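Local coordinates for putative uncharacterized protein PH0594 (Pyrococcus horikoshii, PDB 4HXF) that probably cleaves peptides as a serine protease of the prolyl oligopeptidase family, working as a self-compartmentalizing hexamer, at residues Gly468-Asn473 with Ser492-Ser497; Thr496-Ala499 with Gly504-Phe507. One frame throughout, in Å; residues are numbered along the deposited sequence.

Contact 1: residues Gly468-Asn473 with Ser492-Ser497; sequences GGYMTN and SYWLTS. With Y3A (N-[(benzyloxy)carbonyl]glycyl-N-[(2S,3R)-4-chloro-3-hydroxy-1-phenylbutan-2-yl]glycinamide), chain B.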
loop_
_atom_site.group_PDB
_atom_site.type_symbol
_atom_site.label_atom_id
_atom_site.label_comp_id
_atom_site.label_asym_id
_atom_site.label_seq_id
_atom_site.Cartn_x
_atom_site.Cartn_y
_atom_site.Cartn_z
ATOM N N GLY A 468 36.150 -20.032 -23.287
ATOM C CA GLY A 468 36.791 -20.880 -22.328
ATOM C C GLY A 468 35.880 -22.073 -21.967
ATOM O O GLY A 468 36.367 -23.138 -21.591
ATOM N N GLY A 469 34.588 -21.819 -22.043
ATOM C CA GLY A 469 33.549 -22.875 -21.863
ATOM C C GLY A 469 33.523 -23.822 -23.048
ATOM O O GLY A 469 33.555 -25.076 -22.912
ATOM N N TYR A 470 33.551 -23.288 -24.286
ATOM C CA TYR A 470 33.789 -24.096 -25.478
ATOM C C TYR A 470 34.981 -24.994 -25.231
ATOM O O TYR A 470 35.036 -26.171 -25.577
ATOM C CB TYR A 470 34.090 -23.130 -26.689
ATOM C CG TYR A 470 34.696 -23.882 -27.862
ATOM C CD1 TYR A 470 33.964 -24.688 -28.634
ATOM C CD2 TYR A 470 36.024 -23.743 -28.174
ATOM C CE1 TYR A 470 34.525 -25.353 -29.693
ATOM C CE2 TYR A 470 36.626 -24.356 -29.224
ATOM C CZ TYR A 470 35.829 -25.186 -30.039
ATOM O OH TYR A 470 36.429 -25.894 -31.114
ATOM N N MET A 471 36.109 -24.380 -24.827
ATOM C CA MET A 471 37.333 -25.179 -24.743
ATOM C C MET A 471 37.361 -26.213 -23.614
ATOM O O MET A 471 37.934 -27.270 -23.784
ATOM C CB MET A 471 38.535 -24.310 -24.517
ATOM C CG MET A 471 39.898 -24.991 -24.660
ATOM S SD MET A 471 40.222 -25.453 -26.374
ATOM C CE MET A 471 40.235 -23.903 -27.219
ATOM N N THR A 472 36.640 -25.972 -22.549
ATOM C CA THR A 472 36.395 -26.955 -21.514
ATOM C C THR A 472 35.581 -28.118 -22.091
ATOM O O THR A 472 35.902 -29.283 -21.901
ATOM C CB THR A 472 35.626 -26.332 -20.303
ATOM O OG1 THR A 472 36.486 -25.349 -19.677
ATOM C CG2 THR A 472 35.267 -27.362 -19.233
ATOM N N ASN A 473 34.483 -27.769 -22.765
ATOM C CA ASN A 473 33.676 -28.802 -23.479
ATOM C C ASN A 473 34.531 -29.668 -24.387
ATOM O O ASN A 473 34.537 -30.916 -24.439
ATOM C CB ASN A 473 32.549 -28.181 -24.324
ATOM C CG ASN A 473 31.518 -27.414 -23.544
ATOM O OD1 ASN A 473 31.366 -27.565 -22.317
ATOM N ND2 ASN A 473 30.730 -26.571 -24.289
ATOM N N SER A 492 28.891 -25.352 -27.509
ATOM C CA SER A 492 28.876 -26.757 -27.894
ATOM C C SER A 492 28.618 -26.991 -29.400
ATOM O O SER A 492 29.041 -28.055 -29.861
ATOM C CB SER A 492 27.938 -27.678 -27.077
ATOM O OG SER A 492 26.582 -27.345 -27.236
ATOM N N TYR A 493 27.921 -26.075 -30.065
ATOM C CA TYR A 493 27.646 -26.214 -31.460
ATOM C C TYR A 493 27.723 -24.947 -32.224
ATOM O O TYR A 493 26.882 -24.029 -32.039
ATOM C CB TYR A 493 26.254 -26.891 -31.660
ATOM C CG TYR A 493 25.833 -27.282 -33.056
ATOM C CD1 TYR A 493 26.798 -27.428 -34.108
ATOM C CD2 TYR A 493 24.554 -27.630 -33.377
ATOM C CE1 TYR A 493 26.448 -27.812 -35.373
ATOM C CE2 TYR A 493 24.197 -28.018 -34.629
ATOM C CZ TYR A 493 25.131 -28.099 -35.668
ATOM O OH TYR A 493 24.787 -28.541 -36.882
ATOM N N TRP A 494 28.745 -24.820 -33.101
ATOM C CA TRP A 494 28.894 -23.572 -33.815
ATOM C C TRP A 494 27.733 -23.184 -34.711
ATOM O O TRP A 494 27.504 -21.958 -34.935
ATOM C CB TRP A 494 30.214 -23.536 -34.609
ATOM C CG TRP A 494 31.396 -23.572 -33.692
ATOM C CD1 TRP A 494 32.308 -24.594 -33.526
ATOM C CD2 TRP A 494 31.839 -22.481 -32.855
ATOM N NE1 TRP A 494 33.277 -24.195 -32.608
ATOM C CE2 TRP A 494 32.986 -22.962 -32.140
ATOM C CE3 TRP A 494 31.354 -21.231 -32.587
ATOM C CZ2 TRP A 494 33.712 -22.167 -31.257
ATOM C CZ3 TRP A 494 32.080 -20.433 -31.704
ATOM C CH2 TRP A 494 33.211 -20.919 -31.033
ATOM N N LEU A 495 26.995 -24.111 -35.289
ATOM C CA LEU A 495 26.001 -23.697 -36.242
ATOM C C LEU A 495 24.895 -22.913 -35.555
ATOM O O LEU A 495 24.420 -21.890 -36.071
ATOM C CB LEU A 495 25.344 -24.865 -37.000
ATOM C CG LEU A 495 24.482 -24.461 -38.179
ATOM C CD1 LEU A 495 25.213 -23.710 -39.280
ATOM C CD2 LEU A 495 23.807 -25.620 -38.868
ATOM N N THR A 496 24.483 -23.324 -34.332
ATOM C CA THR A 496 23.501 -22.532 -33.600
ATOM C C THR A 496 24.047 -21.219 -33.076
ATOM O O THR A 496 23.314 -20.261 -32.827
ATOM C CB THR A 496 22.778 -23.345 -32.509
ATOM O OG1 THR A 496 23.732 -23.702 -31.520
ATOM C CG2 THR A 496 22.122 -24.575 -33.164
ATOM N N SER A 497 25.371 -21.156 -32.784
ATOM C CA SER A 497 25.957 -19.881 -32.484
ATOM C C SER A 497 25.776 -18.921 -33.665
ATOM O O SER A 497 25.338 -17.780 -33.527
ATOM C CB SER A 497 27.448 -20.085 -32.142
ATOM O OG SER A 497 28.124 -18.794 -31.985
HETATM N N3 Y3A B . 33.763 -10.651 -27.889
HETATM C CA3 Y3A B . 33.808 -12.036 -28.397
HETATM C C3 Y3A B . 32.789 -12.806 -27.551
HETATM O O3 Y3A B . 31.861 -12.353 -26.912
HETATM C C4 Y3A B . 32.881 -15.100 -25.043
HETATM O O4 Y3A B . 34.205 -15.483 -25.123
HETATM C CA4 Y3A B . 32.310 -15.095 -26.450
HETATM N N4 Y3A B . 33.237 -14.262 -27.259
HETATM C CB4 Y3A B . 32.399 -16.444 -27.223
HETATM C CG4 Y3A B . 31.843 -16.382 -28.607
HETATM C CD1 Y3A B . 30.500 -16.128 -28.923
HETATM C CD2 Y3A B . 32.681 -16.665 -29.677
HETATM C CE1 Y3A B . 30.015 -16.105 -30.218
HETATM C CE2 Y3A B . 32.214 -16.639 -30.984
HETATM C CZ4 Y3A B . 30.915 -16.337 -31.248
HETATM C C15 Y3A B . 32.404 -13.926 -24.108
#

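Contact 2: residues Thr496-Ala499 with Gly504-Phe507; sequences TSYA and GLWF. With Y3A (N-[(benzyloxy)carbonyl]glycyl-N-[(2S,3R)-4-chloro-3-hydroxy-1-phenylbutan-2-yl]glycinamide), chain B.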
loop_
_atom_site.group_PDB
_atom_site.type_symbol
_atom_site.label_atom_id
_atom_site.label_comp_id
_atom_site.label_asym_id
_atom_site.label_seq_id
_atom_site.Cartn_x
_atom_site.Cartn_y
_atom_site.Cartn_z
ATOM N N THR A 496 24.483 -23.324 -34.332
ATOM C CA THR A 496 23.501 -22.532 -33.600
ATOM C C THR A 496 24.047 -21.219 -33.076
ATOM O O THR A 496 23.314 -20.261 -32.827
ATOM C CB THR A 496 22.778 -23.345 -32.509
ATOM O OG1 THR A 496 23.732 -23.702 -31.520
ATOM C CG2 THR A 496 22.122 -24.575 -33.164
ATOM N N SER A 497 25.371 -21.156 -32.784
ATOM C CA SER A 497 25.957 -19.881 -32.484
ATOM C C SER A 497 25.776 -18.921 -33.665
ATOM O O SER A 497 25.338 -17.780 -33.527
ATOM C CB SER A 497 27.448 -20.085 -32.142
ATOM O OG SER A 497 28.124 -18.794 -31.985
ATOM N N TYR A 498 26.156 -19.358 -34.861
ATOM C CA TYR A 498 25.924 -18.551 -36.082
ATOM C C TYR A 498 24.536 -17.949 -36.184
ATOM O O TYR A 498 24.309 -16.799 -36.411
ATOM C CB TYR A 498 26.304 -19.355 -37.339
ATOM C CG TYR A 498 25.713 -18.814 -38.629
ATOM C CD1 TYR A 498 26.070 -17.553 -39.148
ATOM C CD2 TYR A 498 24.762 -19.506 -39.287
ATOM C CE1 TYR A 498 25.503 -17.091 -40.262
ATOM C CE2 TYR A 498 24.195 -19.030 -40.440
ATOM C CZ TYR A 498 24.514 -17.832 -40.913
ATOM O OH TYR A 498 23.901 -17.372 -42.056
ATOM N N ALA A 499 23.523 -18.883 -36.076
ATOM C CA ALA A 499 22.172 -18.528 -36.395
ATOM C C ALA A 499 21.313 -17.957 -35.242
ATOM O O ALA A 499 20.360 -17.276 -35.549
ATOM C CB ALA A 499 21.429 -19.749 -37.034
ATOM N N GLY A 504 26.417 -13.791 -34.099
ATOM C CA GLY A 504 26.817 -14.889 -34.896
ATOM C C GLY A 504 26.809 -14.748 -36.359
ATOM O O GLY A 504 27.628 -15.353 -37.020
ATOM N N LEU A 505 25.898 -13.938 -36.907
ATOM C CA LEU A 505 25.728 -13.895 -38.361
ATOM C C LEU A 505 27.048 -13.433 -39.031
ATOM O O LEU A 505 27.330 -13.904 -40.157
ATOM C CB LEU A 505 24.562 -13.014 -38.807
ATOM C CG LEU A 505 23.147 -13.506 -38.605
ATOM C CD1 LEU A 505 22.174 -12.411 -39.095
ATOM C CD2 LEU A 505 23.007 -14.893 -39.273
ATOM N N TRP A 506 27.784 -12.555 -38.344
ATOM C CA TRP A 506 29.061 -12.099 -38.899
ATOM C C TRP A 506 30.224 -12.674 -38.174
ATOM O O TRP A 506 31.179 -13.069 -38.844
ATOM C CB TRP A 506 29.040 -10.562 -38.916
ATOM C CG TRP A 506 28.682 -9.953 -37.617
ATOM C CD1 TRP A 506 27.436 -9.602 -37.163
ATOM C CD2 TRP A 506 29.590 -9.579 -36.607
ATOM N NE1 TRP A 506 27.534 -9.065 -35.899
ATOM C CE2 TRP A 506 28.766 -9.002 -35.523
ATOM C CE3 TRP A 506 31.000 -9.647 -36.458
ATOM C CZ2 TRP A 506 29.311 -8.566 -34.395
ATOM C CZ3 TRP A 506 31.531 -9.194 -35.279
ATOM C CH2 TRP A 506 30.698 -8.684 -34.267
ATOM N N PHE A 507 30.197 -12.825 -36.857
ATOM C CA PHE A 507 31.373 -13.262 -36.170
ATOM C C PHE A 507 31.690 -14.750 -36.383
ATOM O O PHE A 507 32.859 -15.070 -36.565
ATOM C CB PHE A 507 31.335 -12.956 -34.704
ATOM C CG PHE A 507 32.703 -12.993 -34.012
ATOM C CD1 PHE A 507 33.804 -12.265 -34.555
ATOM C CD2 PHE A 507 32.899 -13.759 -32.921
ATOM C CE1 PHE A 507 35.049 -12.342 -33.930
ATOM C CE2 PHE A 507 34.130 -13.813 -32.257
ATOM C CZ PHE A 507 35.207 -13.106 -32.778
HETATM N N3 Y3A B . 33.763 -10.651 -27.889
HETATM C CA3 Y3A B . 33.808 -12.036 -28.397
HETATM C C3 Y3A B . 32.789 -12.806 -27.551
HETATM O O3 Y3A B . 31.861 -12.353 -26.912
HETATM C C4 Y3A B . 32.881 -15.100 -25.043
HETATM O O4 Y3A B . 34.205 -15.483 -25.123
HETATM C CA4 Y3A B . 32.310 -15.095 -26.450
HETATM N N4 Y3A B . 33.237 -14.262 -27.259
HETATM C CB4 Y3A B . 32.399 -16.444 -27.223
HETATM C CG4 Y3A B . 31.843 -16.382 -28.607
HETATM C CD1 Y3A B . 30.500 -16.128 -28.923
HETATM C CD2 Y3A B . 32.681 -16.665 -29.677
HETATM C CE1 Y3A B . 30.015 -16.105 -30.218
HETATM C CE2 Y3A B . 32.214 -16.639 -30.984
HETATM C CZ4 Y3A B . 30.915 -16.337 -31.248
HETATM C C15 Y3A B . 32.404 -13.926 -24.108
#

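Contact 1: residues Gly468-Asn473 with Ser492-Ser497
One face of the Tyr470 ring is covered by the indole of Trp494, whose CZ2 sits 3.6 Å above the ring plane and over its centre. The hydroxyl OH of Tyr470 lies in the indole plane, at its edge, while the six-membered ring of Trp494 lies oblique to the phenol ring, the planes at 55°. Farther round the indole edge, Trp494 CZ3 comes 3.9 Å from CE2 of the inhibitor phenyl group, close to the indole plane. In this alpha/beta hydrolase fold, helix 467-478 follows the probable nucleophile elbow, to which Gly468 belongs, and the contact ties that helix to the start of helix 494-500. Tyr470 CE1 approaches Trp494 NE1 to 3.4 Å, and the two side chains cross at about a right angle. In Tyr470, CG stands anti to the backbone N (chi1 165°), which sets the ring under Trp494 CZ2, and the OH is hydrogen-bonded to Leu525 O. Without this ring, as with an alanine here, the indole would probably lose its support under CZ2, and Leu525 O its hydroxyl partner. Asn473 supplies the second, lighter touch: its ND2 is 4.1 Å from Ser492 CB. The amide is held at both ends by other residues, OD1 by Ser487 OG and ND2 by Ile491 O, while Ser492 OG bonds to Gln553 O. Because ND2 gives its bond to Ile491 O, it passes Ser492 N without a hydrogen bond, Asn473 ND2 and Ser492 N standing 3.9 Å apart.

Contact 2: residues Thr496-Ala499 with Gly504-Phe507
Leu505 lays its CD2 methyl obliquely against the Tyr498 ring, reaching CE1 at 3.5 Å and lying nearly as close to CZ and OH. The same aromatic ring turns its edge to the backbone of the second helix, with Leu505 O in the ring plane and Gly504 O 3.4 Å from Tyr498 CD1. Having CG anti to the backbone N (chi1 162°) puts the ring edge-on to the first turn of helix 504-511, and its OH is hydrogen-bonded to Asp563 of the second subunit. The helices approach tightly at Gly504, where a side chain would run into the carbonyl oxygens of Ser497 and Tyr498. Instead, its CA makes a fairly straight CA-H...O contact with Ser497 O (3.5 Å, 162° at the hydrogen) and a more bent one with Tyr498 O. No conventional hydrogen bond joins the segments.

Both helices also contribute to the wall around the inhibitor phenyl, which sits in what is probably the S1 pocket, as expected for the phenylalanine side of this inhibitor. Phe507 presents its ring edge, with CD2 3.5 Å from Y3A CE2, while Ser497 OG, hydrogen-bonded to Asp508, is 3.7 Å from Y3A CE1. Helices 494-500 and 504-511, joined by a short loop, pack against each other at Gly504: Ser497 also rests on Gln553 of helix 552-563, Ala499 packs on Met556 of the second subunit, and Trp506 of helix 504-511 meets the ring of Phe197 of the same chain, in the loop between propeller strands 182-188 and 200-206.

In the fold
Contacts 1 and 2 follow one another along the chain, their centres 12 Å apart, and meet on helix 494-500, sharing Thr496 and Ser497. Contact 1 joins the N-terminal part of that helix to helix 467-478, which directly follows strand 460-465 of the central mixed sheet; contact 2 joins residues 496-499 of the same short helix to helix 504-511, whose Trp506 touches loops of the propeller. All four segments belong to the prolyl oligopeptidase family region, and each contact brings side chains to the bound inhibitor. Both also touch a second subunit, which places the inhibitor pocket close to a subunit interface, consistent with a protease that selects substrates through multimerization.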